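Local coordinates for capsule biosynthesis protein capD (Bacillus anthracis, PDB 3G9K), which cleaves the poly-gamma-D-glutamate capsule of the anthrax bacillus and joins its chains to peptidoglycan by transpeptidation, also releasing shorter capsule fragments, at residues S15-L20 with M60-L65; I74-G79 with G147-L152; E106-F111 with A164-R169. All coordinates share one frame; numbering follows the deposited sequence. Where two conformers were deposited one is given.

Contact 1: S15-L20 with M60-L65; sequences SSTNTL and MAPTVL
Ser15 OG faces two backbone carbonyls with its single proton: Thr63 O lies 3.4 Å from OG, a weak bond at best, and Ile74 O is a second, also weak, candidate. Ser15 lies in the sheet of strands 2-7 and 13-19, Thr63 and Ile74 in that of strands 63-67, 70-75, 150-155 and 160-164, as in the stacked sheets of the Ntn-hydrolase fold. The contact packs strand 13-19 against the approach to strand 63-67, the two segments running nearly opposite ways; both strands are continued by antiparallel pairing with the other chain. Pro62 CB presses on the Ser15 carbonyl, 3.2 Å from O, and lies near OG. Farther along, the Pro62 ring crosses Thr17 at about a right angle, and Thr17 CG2 meets Pro62 CD at 3.5 Å, a tight carbon pair. The other branch of Thr17 turns to selenomethionine Met60: OG1 sits 3.1 Å from Met60 SE and, although buried, finds no hydrogen-bonding partner in the model. A bend at the end of the Met60 chain (chi3 -75°) carries its methyl onto Thr19, CE to CG2 at 3.7 Å. Thr19 OG1, on the other branch, hydrogen-bonds the hydroxyl of the nucleophile Thr1 and Ser21 N. Thr63 OG1 bonds Thr235 OG1 of the other chain and donates to Ala61 O over 2.8 Å from above the carbonyl plane.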
ATOM      1  N   SER B  15       1.382  -6.000  -7.575  1.00 15.32           N
ATOM      2  CA  SER B  15       0.875  -4.773  -6.946  1.00 16.32           C
ATOM      3  C   SER B  15       0.776  -5.093  -5.471  1.00 16.65           C
ATOM      4  O   SER B  15      -0.016  -5.980  -5.079  1.00 18.24           O
ATOM      5  CB  SER B  15      -0.478  -4.434  -7.534  1.00 16.63           C
ATOM      6  OG  SER B  15      -0.950  -3.185  -7.122  1.00 16.01           O
ATOM      7  N   SER B  16       1.556  -4.392  -4.653  1.00 16.67           N
ATOM      8  CA  SER B  16       1.656  -4.753  -3.229  1.00 15.61           C
ATOM      9  C   SER B  16       1.514  -3.532  -2.346  1.00 15.71           C
ATOM     10  O   SER B  16       2.060  -2.462  -2.644  1.00 14.46           O
ATOM     11  CB  SER B  16       2.951  -5.498  -2.960  1.00 16.49           C
ATOM     12  OG  SER B  16       3.130  -5.708  -1.568  1.00 17.17           O
ATOM     13  N   THR B  17       0.707  -3.674  -1.292  1.00 16.65           N
ATOM     14  CA  THR B  17       0.701  -2.658  -0.233  1.00 17.44           C
ATOM     15  C   THR B  17       1.063  -3.217   1.155  1.00 16.89           C
ATOM     16  O   THR B  17       0.513  -4.193   1.623  1.00 15.99           O
ATOM     17  CB  THR B  17      -0.524  -1.611  -0.370  1.00 19.42           C
ATOM     18  OG1 THR B  17      -0.964  -1.050   0.886  1.00 25.35           O
ATOM     19  CG2 THR B  17      -1.615  -2.021  -1.293  1.00 11.98           C
ATOM     20  N   ASN B  18       2.085  -2.617   1.761  1.00 16.47           N
ATOM     21  CA  ASN B  18       2.590  -3.024   3.048  1.00 16.92           C
ATOM     22  C   ASN B  18       2.373  -1.916   4.061  1.00 17.18           C
ATOM     23  O   ASN B  18       2.340  -0.739   3.692  1.00 14.95           O
ATOM     24  CB  ASN B  18       4.074  -3.320   2.966  1.00 16.96           C
ATOM     25  CG  ASN B  18       4.400  -4.489   2.015  1.00 18.62           C
ATOM     26  OD1 ASN B  18       3.581  -5.381   1.812  1.00 16.42           O
ATOM     27  ND2 ASN B  18       5.612  -4.481   1.458  1.00 21.07           N
ATOM     28  N   THR B  19       2.217  -2.278   5.338  1.00 16.91           N
ATOM     29  CA  THR B  19       1.912  -1.266   6.324  1.00 17.74           C
ATOM     30  C   THR B  19       2.275  -1.618   7.767  1.00 17.96           C
ATOM     31  O   THR B  19       2.474  -2.791   8.115  1.00 17.63           O
ATOM     32  CB  THR B  19       0.432  -0.919   6.244  1.00 18.84           C
ATOM     33  OG1 THR B  19       0.179   0.285   6.977  1.00 19.89           O
ATOM     34  CG2 THR B  19      -0.425  -2.075   6.807  1.00 20.07           C
ATOM     35  N   LEU B  20       2.382  -0.574   8.577  1.00 17.57           N
ATOM     36  CA  LEU B  20       2.431  -0.651  10.028  1.00 18.72           C
ATOM     37  C   LEU B  20       1.130  -0.128  10.662  1.00 19.70           C
ATOM     38  O   LEU B  20       0.950  -0.165  11.828  1.00 18.44           O
ATOM     39  CB  LEU B  20       3.575   0.156  10.592  1.00 18.25           C
ATOM     40  CG  LEU B  20       4.994  -0.137  10.190  1.00 16.25           C
ATOM     41  CD1 LEU B  20       5.928   0.812  10.819  1.00 19.28           C
ATOM     42  CD2 LEU B  20       5.362  -1.533  10.454  1.00 18.25           C
HETATM   43  N   MSE B  60      -6.953  -1.165   2.319  1.00 28.32           N
HETATM   44  CA  MSE B  60      -5.922  -1.428   1.301  1.00 26.97           C
HETATM   45  C   MSE B  60      -6.492  -2.249   0.150  1.00 26.56           C
HETATM   46  O   MSE B  60      -7.248  -3.197   0.379  1.00 26.31           O
HETATM   47  CB  MSE B  60      -4.718  -2.149   1.912  1.00 26.84           C
HETATM   48  CG  MSE B  60      -3.870  -1.295   2.872  1.00 25.23           C
HETATM   49 SE   MSE B  60      -2.285  -2.288   3.429  0.50 20.04          SE
HETATM   50  CE  MSE B  60      -3.056  -3.557   4.713  1.00 23.71           C
ATOM     51  N   ALA B  61      -6.113  -1.907  -1.058  1.00 20.40           N
ATOM     52  CA  ALA B  61      -6.653  -2.524  -2.238  1.00 20.80           C
ATOM     53  C   ALA B  61      -5.720  -2.571  -3.462  1.00 19.15           C
ATOM     54  O   ALA B  61      -5.997  -1.988  -4.449  1.00 19.90           O
ATOM     55  CB  ALA B  61      -7.933  -1.889  -2.589  1.00 20.27           C
ATOM     56  N   PRO B  62      -4.633  -3.314  -3.374  1.00 19.82           N
ATOM     57  CA  PRO B  62      -3.752  -3.485  -4.543  1.00 19.04           C
ATOM     58  C   PRO B  62      -4.586  -4.099  -5.671  1.00 20.06           C
ATOM     59  O   PRO B  62      -5.397  -4.983  -5.415  1.00 17.75           O
ATOM     60  CB  PRO B  62      -2.658  -4.427  -4.045  1.00 20.48           C
ATOM     61  CG  PRO B  62      -3.273  -5.098  -2.797  1.00 19.99           C
ATOM     62  CD  PRO B  62      -4.217  -4.125  -2.223  1.00 19.72           C
ATOM     63  N   THR B  63      -4.392  -3.584  -6.881  1.00 18.79           N
ATOM     64  CA  THR B  63      -5.293  -3.817  -7.991  1.00 19.57           C
ATOM     65  C   THR B  63      -4.488  -3.911  -9.305  1.00 20.20           C
ATOM     66  O   THR B  63      -3.456  -3.256  -9.470  1.00 17.70           O
ATOM     67  CB  THR B  63      -6.387  -2.694  -8.036  1.00 19.55           C
ATOM     68  OG1 THR B  63      -7.172  -2.740  -6.834  1.00 19.92           O
ATOM     69  CG2 THR B  63      -7.370  -2.811  -9.274  1.00 18.43           C
ATOM     70  N   VAL B  64      -4.977  -4.755 -10.226  1.00 20.59           N
ATOM     71  CA  VAL B  64      -4.454  -4.855 -11.589  1.00 20.69           C
ATOM     72  C   VAL B  64      -5.677  -4.827 -12.515  1.00 21.43           C
ATOM     73  O   VAL B  64      -6.696  -5.428 -12.208  1.00 20.97           O
ATOM     74  CB  VAL B  64      -3.625  -6.184 -11.791  1.00 21.17           C
ATOM     75  CG1 VAL B  64      -3.361  -6.468 -13.252  1.00 19.94           C
ATOM     76  CG2 VAL B  64      -2.292  -6.113 -10.983  1.00 18.23           C
ATOM     77  N   LEU B  65      -5.555  -4.081 -13.603  1.00 21.72           N
ATOM     78  CA  LEU B  65      -6.558  -4.000 -14.658  1.00 23.01           C
ATOM     79  C   LEU B  65      -5.942  -4.465 -15.960  1.00 23.59           C
ATOM     80  O   LEU B  65      -4.853  -4.029 -16.301  1.00 23.49           O
ATOM     81  CB  LEU B  65      -6.987  -2.555 -14.845  1.00 22.61           C
ATOM     82  CG  LEU B  65      -7.763  -1.952 -13.671  1.00 22.36           C
ATOM     83  CD1 LEU B  65      -6.858  -1.215 -12.725  1.00 22.99           C
ATOM     84  CD2 LEU B  65      -8.878  -1.031 -14.177  1.00 19.58           C
TER

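Contact 2: I74-G79 with G147-L152. With GLU (glutamic acid), chain F.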
ATOM      1  N   ILE B  74      -1.819  -0.773  -9.910  1.00 15.06           N
ATOM      2  CA  ILE B  74      -2.106   0.481  -9.225  1.00 15.01           C
ATOM      3  C   ILE B  74      -2.466   0.187  -7.773  1.00 14.86           C
ATOM      4  O   ILE B  74      -3.016  -0.884  -7.435  1.00 16.70           O
ATOM      5  CB  ILE B  74      -3.222   1.331  -9.967  1.00 14.18           C
ATOM      6  CG1 ILE B  74      -3.379   2.743  -9.446  1.00 15.18           C
ATOM      7  CG2 ILE B  74      -4.647   0.583  -9.913  1.00 14.09           C
ATOM      8  CD1 ILE B  74      -4.115   3.682 -10.376  1.00 15.23           C
ATOM      9  N   GLY B  75      -2.191   1.171  -6.922  1.00 14.49           N
ATOM     10  CA  GLY B  75      -2.608   1.124  -5.531  1.00 13.63           C
ATOM     11  C   GLY B  75      -2.213   2.386  -4.824  1.00 14.01           C
ATOM     12  O   GLY B  75      -1.551   3.251  -5.412  1.00 14.86           O
ATOM     13  N   SER B  76      -2.577   2.460  -3.540  1.00 15.24           N
ATOM     14  CA  SER B  76      -2.325   3.655  -2.718  1.00 16.88           C
ATOM     15  C   SER B  76      -2.395   3.370  -1.237  1.00 16.09           C
ATOM     16  O   SER B  76      -3.227   2.596  -0.823  1.00 16.46           O
ATOM     17  CB  SER B  76      -3.370   4.732  -3.006  1.00 15.73           C
ATOM     18  OG  SER B  76      -2.986   5.994  -2.427  1.00 18.20           O
ATOM     19  N   PRO B  77      -1.590   4.081  -0.435  1.00 17.49           N
ATOM     20  CA  PRO B  77      -1.872   4.216   0.965  1.00 18.48           C
ATOM     21  C   PRO B  77      -3.026   5.219   1.214  1.00 19.15           C
ATOM     22  O   PRO B  77      -3.632   5.733   0.261  1.00 20.61           O
ATOM     23  CB  PRO B  77      -0.546   4.725   1.512  1.00 18.44           C
ATOM     24  CG  PRO B  77      -0.022   5.555   0.401  1.00 19.97           C
ATOM     25  CD  PRO B  77      -0.368   4.810  -0.806  1.00 17.03           C
ATOM     26  N   GLY B  78      -3.369   5.451   2.479  1.00 19.57           N
ATOM     27  CA  GLY B  78      -4.464   6.376   2.821  1.00 20.51           C
ATOM     28  C   GLY B  78      -5.624   5.813   3.639  1.00 20.95           C
ATOM     29  O   GLY B  78      -6.667   6.424   3.695  1.00 20.62           O
ATOM     30  N   GLY B  79      -5.433   4.665   4.292  1.00 22.18           N
ATOM     31  CA  GLY B  79      -6.390   4.177   5.294  1.00 23.18           C
ATOM     32  C   GLY B  79      -7.790   4.037   4.760  1.00 24.33           C
ATOM     33  O   GLY B  79      -7.984   3.571   3.642  1.00 24.73           O
ATOM     34  N   GLY B 147      -3.251  10.398   0.233  1.00 20.98           N
ATOM     35  CA  GLY B 147      -2.705   9.123  -0.280  1.00 20.79           C
ATOM     36  C   GLY B 147      -1.366   9.228  -0.967  1.00 20.59           C
ATOM     37  O   GLY B 147      -0.607  10.126  -0.701  1.00 21.61           O
ATOM     38  N   GLY B 148      -1.109   8.301  -1.883  1.00 20.29           N
ATOM     39  CA  GLY B 148       0.207   8.149  -2.528  1.00 19.28           C
ATOM     40  C   GLY B 148       0.124   7.109  -3.616  1.00 18.22           C
ATOM     41  O   GLY B 148       0.680   5.983  -3.463  1.00 19.11           O
ATOM     42  N   VAL B 149      -0.566   7.466  -4.688  1.00 17.65           N
ATOM     43  CA  VAL B 149      -0.919   6.512  -5.758  1.00 17.70           C
ATOM     44  C   VAL B 149       0.347   6.204  -6.570  1.00 17.34           C
ATOM     45  O   VAL B 149       1.050   7.116  -7.018  1.00 17.39           O
ATOM     46  CB  VAL B 149      -2.034   7.051  -6.681  1.00 18.71           C
ATOM     47  CG1 VAL B 149      -2.320   6.063  -7.857  1.00 17.25           C
ATOM     48  CG2 VAL B 149      -3.341   7.383  -5.877  1.00 15.98           C
ATOM     49  N   GLN B 150       0.632   4.919  -6.741  1.00 16.18           N
ATOM     50  CA  GLN B 150       1.747   4.433  -7.538  1.00 16.22           C
ATOM     51  C   GLN B 150       1.189   3.460  -8.557  1.00 16.53           C
ATOM     52  O   GLN B 150       0.372   2.628  -8.207  1.00 16.12           O
ATOM     53  CB  GLN B 150       2.742   3.683  -6.661  1.00 17.05           C
ATOM     54  CG  GLN B 150       3.258   4.506  -5.590  1.00 14.76           C
ATOM     55  CD  GLN B 150       4.287   5.534  -6.041  1.00 17.47           C
ATOM     56  OE1 GLN B 150       5.050   5.366  -7.035  1.00 19.99           O
ATOM     57  NE2 GLN B 150       4.332   6.592  -5.303  1.00 13.44           N
ATOM     58  N   ALA B 151       1.671   3.548  -9.789  1.00 16.00           N
ATOM     59  CA  ALA B 151       1.129   2.736 -10.880  1.00 16.65           C
ATOM     60  C   ALA B 151       2.207   2.456 -11.959  1.00 17.14           C
ATOM     61  O   ALA B 151       3.193   3.213 -12.099  1.00 16.59           O
ATOM     62  CB  ALA B 151      -0.028   3.474 -11.513  1.00 16.50           C
ATOM     63  N   LEU B 152       2.041   1.342 -12.657  1.00 18.04           N
ATOM     64  CA  LEU B 152       2.713   1.107 -13.955  1.00 18.05           C
ATOM     65  C   LEU B 152       1.649   0.749 -14.966  1.00 19.41           C
ATOM     66  O   LEU B 152       0.625   0.180 -14.619  1.00 18.57           O
ATOM     67  CB  LEU B 152       3.790   0.006 -13.864  1.00 18.78           C
ATOM     68  CG  LEU B 152       5.004   0.264 -12.989  1.00 18.34           C
ATOM     69  CD1 LEU B 152       5.795  -1.078 -12.882  1.00 18.09           C
ATOM     70  CD2 LEU B 152       5.928   1.393 -13.490  1.00 17.33           C
TER
HETATM   71  N   GLU F   2      -4.193   5.286   8.295  1.00 49.92           N
HETATM   72  CA  GLU F   2      -3.242   5.170   7.197  1.00 49.25           C
HETATM   73  C   GLU F   2      -3.059   3.712   6.728  1.00 49.42           C
HETATM   74  O   GLU F   2      -2.767   2.855   7.562  1.00 49.83           O
HETATM   75  CB  GLU F   2      -1.913   5.762   7.670  1.00 48.84           C
HETATM   76  CG  GLU F   2      -0.689   5.325   6.888  1.00 46.35           C
HETATM   77  CD  GLU F   2      -0.629   5.881   5.490  1.00 43.00           C
HETATM   78  OE1 GLU F   2      -1.676   6.289   4.945  1.00 38.39           O
HETATM   79  OE2 GLU F   2       0.492   5.868   4.949  1.00 38.77           O
HETATM   80  OXT GLU F   2      -3.177   3.336   5.539  1.00 49.27           O
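Pro77 touches Gly148 and the bound glutamate at once. Its CD lies 3.1 Å from Gly148 O, while its CB faces the ligand's side-chain carboxylate. The next two amides reach the same ligand, weakly: Gly78 N donates to OE1 of the glutamate and Gly79 N to its OXT, the latter at 2.9 Å, so one short run of backbone meets both carboxylates. No side chain intervenes at either glycine, and Gly79, with positive phi, brings its backbone close to the ligand's amino nitrogen.

One shell out, Ser76 fixes this loop. Its hydroxyl accepts from Gly148 N at 3.0 Å in a fairly straight bond (163°) and donates to Pro77 O at 2.8 Å, in the carbonyl plane and on a lone pair. Placing OG opposite the backbone N (chi1 -168°) is what lets it serve both partners. Gly147 CA lies 3.6 Å from Pro77 O and close to the Ser76 hydroxyl. Gly147 O in turn takes the NE of Arg169, and Val149 N donates to Asp166 OD2, so the 147-149 loop is tied to the 164-169 segment.

Beyond it, the strands pair. Gly75 and Gln150 form an antiparallel hydrogen-bonded pair, Gln150 N to Gly75 O at 3.1 Å and Gly75 N to Gln150 O at 3.2 Å. Ile74 CG1 lies against Val149 CG1 (3.8 Å) and Ala151 CB, on the face covered by helices 82-94 and 100-105. In this Ntn-hydrolase sheet, strand 70-75 runs into the Pro77-Gly79 loop and the loop leading into strand 150-155 packs against it. The Pro77-Gly79 loop supplies one wall of the glutamate site, which Thr1 and Arg169 complete, consistent with the gamma-glutamyltransferase family.

Contact 3: E106-F111 with A164-R169. With GLU (glutamic acid), chain F.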
ATOM      1  N   GLU B 106      -3.749  15.921  -9.729  1.00 20.19           N
ATOM      2  CA  GLU B 106      -4.923  16.766  -9.515  1.00 22.10           C
ATOM      3  C   GLU B 106      -5.217  16.752  -8.021  1.00 22.81           C
ATOM      4  O   GLU B 106      -5.078  15.719  -7.381  1.00 22.24           O
ATOM      5  CB  GLU B 106      -6.134  16.203 -10.260  1.00 22.06           C
ATOM      6  CG  GLU B 106      -7.287  17.178 -10.433  1.00 22.36           C
ATOM      7  CD  GLU B 106      -8.357  16.754 -11.453  1.00 25.30           C
ATOM      8  OE1 GLU B 106      -8.338  15.641 -12.009  1.00 28.48           O
ATOM      9  OE2 GLU B 106      -9.256  17.591 -11.705  1.00 33.60           O
ATOM     10  N   TYR B 107      -5.693  17.876  -7.489  1.00 23.33           N
ATOM     11  CA  TYR B 107      -6.083  17.943  -6.079  1.00 23.64           C
ATOM     12  C   TYR B 107      -7.282  17.027  -5.803  1.00 22.94           C
ATOM     13  O   TYR B 107      -8.142  16.828  -6.653  1.00 22.16           O
ATOM     14  CB  TYR B 107      -6.420  19.399  -5.703  1.00 26.40           C
ATOM     15  CG  TYR B 107      -5.231  20.332  -5.778  1.00 28.58           C
ATOM     16  CD1 TYR B 107      -4.089  20.082  -5.023  1.00 31.36           C
ATOM     17  CD2 TYR B 107      -5.253  21.475  -6.590  1.00 30.90           C
ATOM     18  CE1 TYR B 107      -3.021  20.915  -5.070  1.00 32.69           C
ATOM     19  CE2 TYR B 107      -4.176  22.330  -6.628  1.00 32.23           C
ATOM     20  CZ  TYR B 107      -3.061  22.042  -5.873  1.00 32.98           C
ATOM     21  OH  TYR B 107      -1.956  22.882  -5.891  1.00 34.26           O
ATOM     22  N   ARG B 108      -7.337  16.493  -4.595  1.00 22.21           N
ATOM     23  CA  ARG B 108      -8.284  15.452  -4.271  1.00 22.34           C
ATOM     24  C   ARG B 108      -9.304  15.896  -3.222  1.00 23.44           C
ATOM     25  O   ARG B 108      -9.120  16.931  -2.559  1.00 23.69           O
ATOM     26  CB  ARG B 108      -7.523  14.232  -3.766  1.00 22.30           C
ATOM     27  CG  ARG B 108      -6.708  13.562  -4.863  1.00 21.15           C
ATOM     28  CD  ARG B 108      -5.773  12.511  -4.339  1.00 20.39           C
ATOM     29  NE  ARG B 108      -4.911  12.062  -5.427  1.00 20.19           N
ATOM     30  CZ  ARG B 108      -3.790  11.359  -5.281  1.00 17.63           C
ATOM     31  NH1 ARG B 108      -3.429  10.901  -4.093  1.00 17.63           N
ATOM     32  NH2 ARG B 108      -3.057  11.089  -6.366  1.00 20.47           N
ATOM     33  N   PHE B 109     -10.352  15.087  -3.091  1.00 24.49           N
ATOM     34  CA  PHE B 109     -11.353  15.229  -2.027  1.00 25.79           C
ATOM     35  C   PHE B 109     -11.820  13.867  -1.549  1.00 26.43           C
ATOM     36  O   PHE B 109     -11.890  12.912  -2.332  1.00 26.30           O
ATOM     37  CB  PHE B 109     -12.571  16.012  -2.535  1.00 25.47           C
ATOM     38  CG  PHE B 109     -13.252  15.366  -3.705  1.00 24.43           C
ATOM     39  CD1 PHE B 109     -12.888  15.704  -5.000  1.00 25.65           C
ATOM     40  CD2 PHE B 109     -14.231  14.423  -3.521  1.00 24.80           C
ATOM     41  CE1 PHE B 109     -13.498  15.106  -6.085  1.00 25.36           C
ATOM     42  CE2 PHE B 109     -14.843  13.810  -4.593  1.00 24.10           C
ATOM     43  CZ  PHE B 109     -14.482  14.158  -5.883  1.00 26.91           C
ATOM     44  N   THR B 110     -12.174  13.789  -0.272  1.00 27.84           N
ATOM     45  CA  THR B 110     -12.791  12.585   0.299  1.00 29.52           C
ATOM     46  C   THR B 110     -13.925  12.988   1.242  1.00 31.43           C
ATOM     47  O   THR B 110     -14.006  14.133   1.649  1.00 31.93           O
ATOM     48  CB  THR B 110     -11.776  11.735   1.111  1.00 29.32           C
ATOM     49  OG1 THR B 110     -11.330  12.473   2.253  1.00 29.60           O
ATOM     50  CG2 THR B 110     -10.557  11.359   0.237  1.00 27.10           C
ATOM     51  N   PHE B 111     -14.756  12.023   1.609  1.00 33.50           N
ATOM     52  CA  PHE B 111     -15.910  12.268   2.470  1.00 35.27           C
ATOM     53  C   PHE B 111     -15.871  11.417   3.725  1.00 36.76           C
ATOM     54  O   PHE B 111     -15.474  10.255   3.686  1.00 36.43           O
ATOM     55  CB  PHE B 111     -17.179  12.003   1.691  1.00 36.09           C
ATOM     56  CG  PHE B 111     -17.374  12.953   0.562  1.00 37.32           C
ATOM     57  CD1 PHE B 111     -16.917  12.641  -0.711  1.00 38.99           C
ATOM     58  CD2 PHE B 111     -17.959  14.185   0.777  1.00 38.24           C
ATOM     59  CE1 PHE B 111     -17.082  13.528  -1.753  1.00 38.20           C
ATOM     60  CE2 PHE B 111     -18.125  15.066  -0.263  1.00 39.11           C
ATOM     61  CZ  PHE B 111     -17.681  14.727  -1.534  1.00 38.13           C
ATOM     62  N   ALA B 164       3.463   6.070 -13.097  1.00 16.80           N
ATOM     63  CA  ALA B 164       3.151   7.294 -12.397  1.00 17.45           C
ATOM     64  C   ALA B 164       3.494   7.117 -10.943  1.00 17.12           C
ATOM     65  O   ALA B 164       3.412   6.018 -10.410  1.00 16.15           O
ATOM     66  CB  ALA B 164       1.692   7.653 -12.555  1.00 16.26           C
ATOM     67  N   GLY B 165       3.912   8.211 -10.323  1.00 18.39           N
ATOM     68  CA  GLY B 165       4.211   8.226  -8.900  1.00 18.30           C
ATOM     69  C   GLY B 165       3.533   9.445  -8.281  1.00 19.17           C
ATOM     70  O   GLY B 165       3.304  10.448  -8.951  1.00 21.72           O
ATOM     71  N   ASP B 166       3.267   9.395  -6.995  1.00 19.10           N
ATOM     72  CA  ASP B 166       2.575  10.485  -6.322  1.00 18.93           C
ATOM     73  C   ASP B 166       3.581  11.382  -5.572  1.00 18.35           C
ATOM     74  O   ASP B 166       4.131  10.982  -4.573  1.00 17.38           O
ATOM     75  CB  ASP B 166       1.569   9.882  -5.352  1.00 19.65           C
ATOM     76  CG  ASP B 166       0.449  10.824  -4.994  1.00 19.28           C
ATOM     77  OD1 ASP B 166       0.684  12.049  -4.854  1.00 18.63           O
ATOM     78  OD2 ASP B 166      -0.670  10.305  -4.796  1.00 17.81           O
ATOM     79  N   GLY B 167       3.731  12.611  -6.040  1.00 18.72           N
ATOM     80  CA  GLY B 167       4.563  13.622  -5.357  1.00 19.03           C
ATOM     81  C   GLY B 167       4.222  13.881  -3.896  1.00 18.53           C
ATOM     82  O   GLY B 167       5.070  14.305  -3.113  1.00 16.76           O
ATOM     83  N   ARG B 168       2.990  13.581  -3.493  1.00 17.09           N
ATOM     84  CA  ARG B 168       2.661  13.681  -2.076  1.00 17.87           C
ATOM     85  C   ARG B 168       3.565  12.855  -1.170  1.00 18.17           C
ATOM     86  O   ARG B 168       3.707  13.205  -0.025  1.00 18.41           O
ATOM     87  CB  ARG B 168       1.200  13.318  -1.815  1.00 17.40           C
ATOM     88  CG  ARG B 168       0.214  14.219  -2.536  1.00 18.89           C
ATOM     89  CD  ARG B 168      -1.156  13.557  -2.612  1.00 17.76           C
ATOM     90  NE  ARG B 168      -2.126  14.388  -3.303  1.00 21.43           N
ATOM     91  CZ  ARG B 168      -2.199  14.489  -4.634  1.00 23.63           C
ATOM     92  NH1 ARG B 168      -1.380  13.783  -5.404  1.00 21.26           N
ATOM     93  NH2 ARG B 168      -3.108  15.256  -5.199  1.00 23.65           N
ATOM     94  N   ARG B 169       4.145  11.767  -1.697  0.50 18.45           N
ATOM     95  CA  ARG B 169       5.003  10.803  -0.981  0.50 19.21           C
ATOM     96  C   ARG B 169       6.395  10.711  -1.617  0.50 19.64           C
ATOM     97  O   ARG B 169       7.156   9.789  -1.309  0.50 19.84           O
ATOM     98  CB  ARG B 169       4.395   9.391  -1.063  0.50 18.98           C
ATOM     99  CG  ARG B 169       2.995   9.248  -0.505  0.50 18.79           C
ATOM    100  CD  ARG B 169       2.924   8.712   0.935  0.50 17.07           C
ATOM    101  NE  ARG B 169       1.554   8.847   1.437  0.50 18.89           N
ATOM    102  CZ  ARG B 169       1.027   8.184   2.464  0.50 18.78           C
ATOM    103  NH1 ARG B 169       1.741   7.292   3.154  0.50 16.08           N
ATOM    104  NH2 ARG B 169      -0.233   8.411   2.784  0.50 15.20           N
TER
HETATM  105  N   GLU F   2      -4.193   5.286   8.295  1.00 49.92           N
HETATM  106  CA  GLU F   2      -3.242   5.170   7.197  1.00 49.25           C
HETATM  107  C   GLU F   2      -3.059   3.712   6.728  1.00 49.42           C
HETATM  108  O   GLU F   2      -2.767   2.855   7.562  1.00 49.83           O
HETATM  109  CB  GLU F   2      -1.913   5.762   7.670  1.00 48.84           C
HETATM  110  CG  GLU F   2      -0.689   5.325   6.888  1.00 46.35           C
HETATM  111  CD  GLU F   2      -0.629   5.881   5.490  1.00 43.00           C
HETATM  112  OE1 GLU F   2      -1.676   6.289   4.945  1.00 38.39           O
HETATM  113  OE2 GLU F   2       0.492   5.868   4.949  1.00 38.77           O
HETATM  114  OXT GLU F   2      -3.177   3.336   5.539  1.00 49.27           O
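Arg108 and Arg168 come from opposite directions and lay their guanidinium groups one on the other, centres 3.6 Å apart and planes only 12° from parallel. The stack is offset, with Arg168 NH1 over the rim of the Arg108 group. The closeness of two like charges is probably offset by Asp166, which bonds both groups at their edges, and by Glu119, which salt-bridges Arg168 NE. The carboxylate of Asp166 is turned nearly perpendicular (81°) to the Arg108 plane, and Arg108 grips OD2 end-on, NH1 at 2.9 Å and NH2 at 3.0 Å. Only NH1 uses the syn lone pair of OD2; NH2 reaches it from above the carboxylate plane. OD1 accepts Arg168 NH1 at 2.8 Å, in the guanidinium plane, and the backbone Arg168 N at 3.1 Å from the opposite face, which makes an Asx turn. With OD1 taking two donors and OD2 three, Val149 N included, the acid is probably held ionised. Arg168 NH2 adds a weak bond to Glu106 O. In one of its two conformers, Arg169 points its guanidinium edge at the bound glutamate, NH1 to OE2 at 2.6 Å. The network fixes the segment from which Arg169 extends, consistent with a second-shell role. Phe146 O also takes Arg108 NH1, and Ile104 O accepts Arg168 NH1, so the cluster sits between the end of helix 100-105, the start of strand 109-112 and the loop after strand 160-164.

In the fold
From the nucleophile at the N terminus, the chain runs out and back through strands 2-7 and 13-19; contact 1 then closes the long, partly disordered loop from residue 21 to 59 and brings strand 13-19 against the start of strand 63-67. Contact 2 opens only after that, at the end of strand 70-75. Its loop contains helices 82-94 and 100-105, and contact 3 opens inside it and closes beyond it, so the two cross. Contact 1 meets contact 2 through neighbouring strands 63-67 and 70-75; contact 2 meets contact 3 through strands 150-155 and 160-164. Contacts 2 and 3 both reach the bound glutamate.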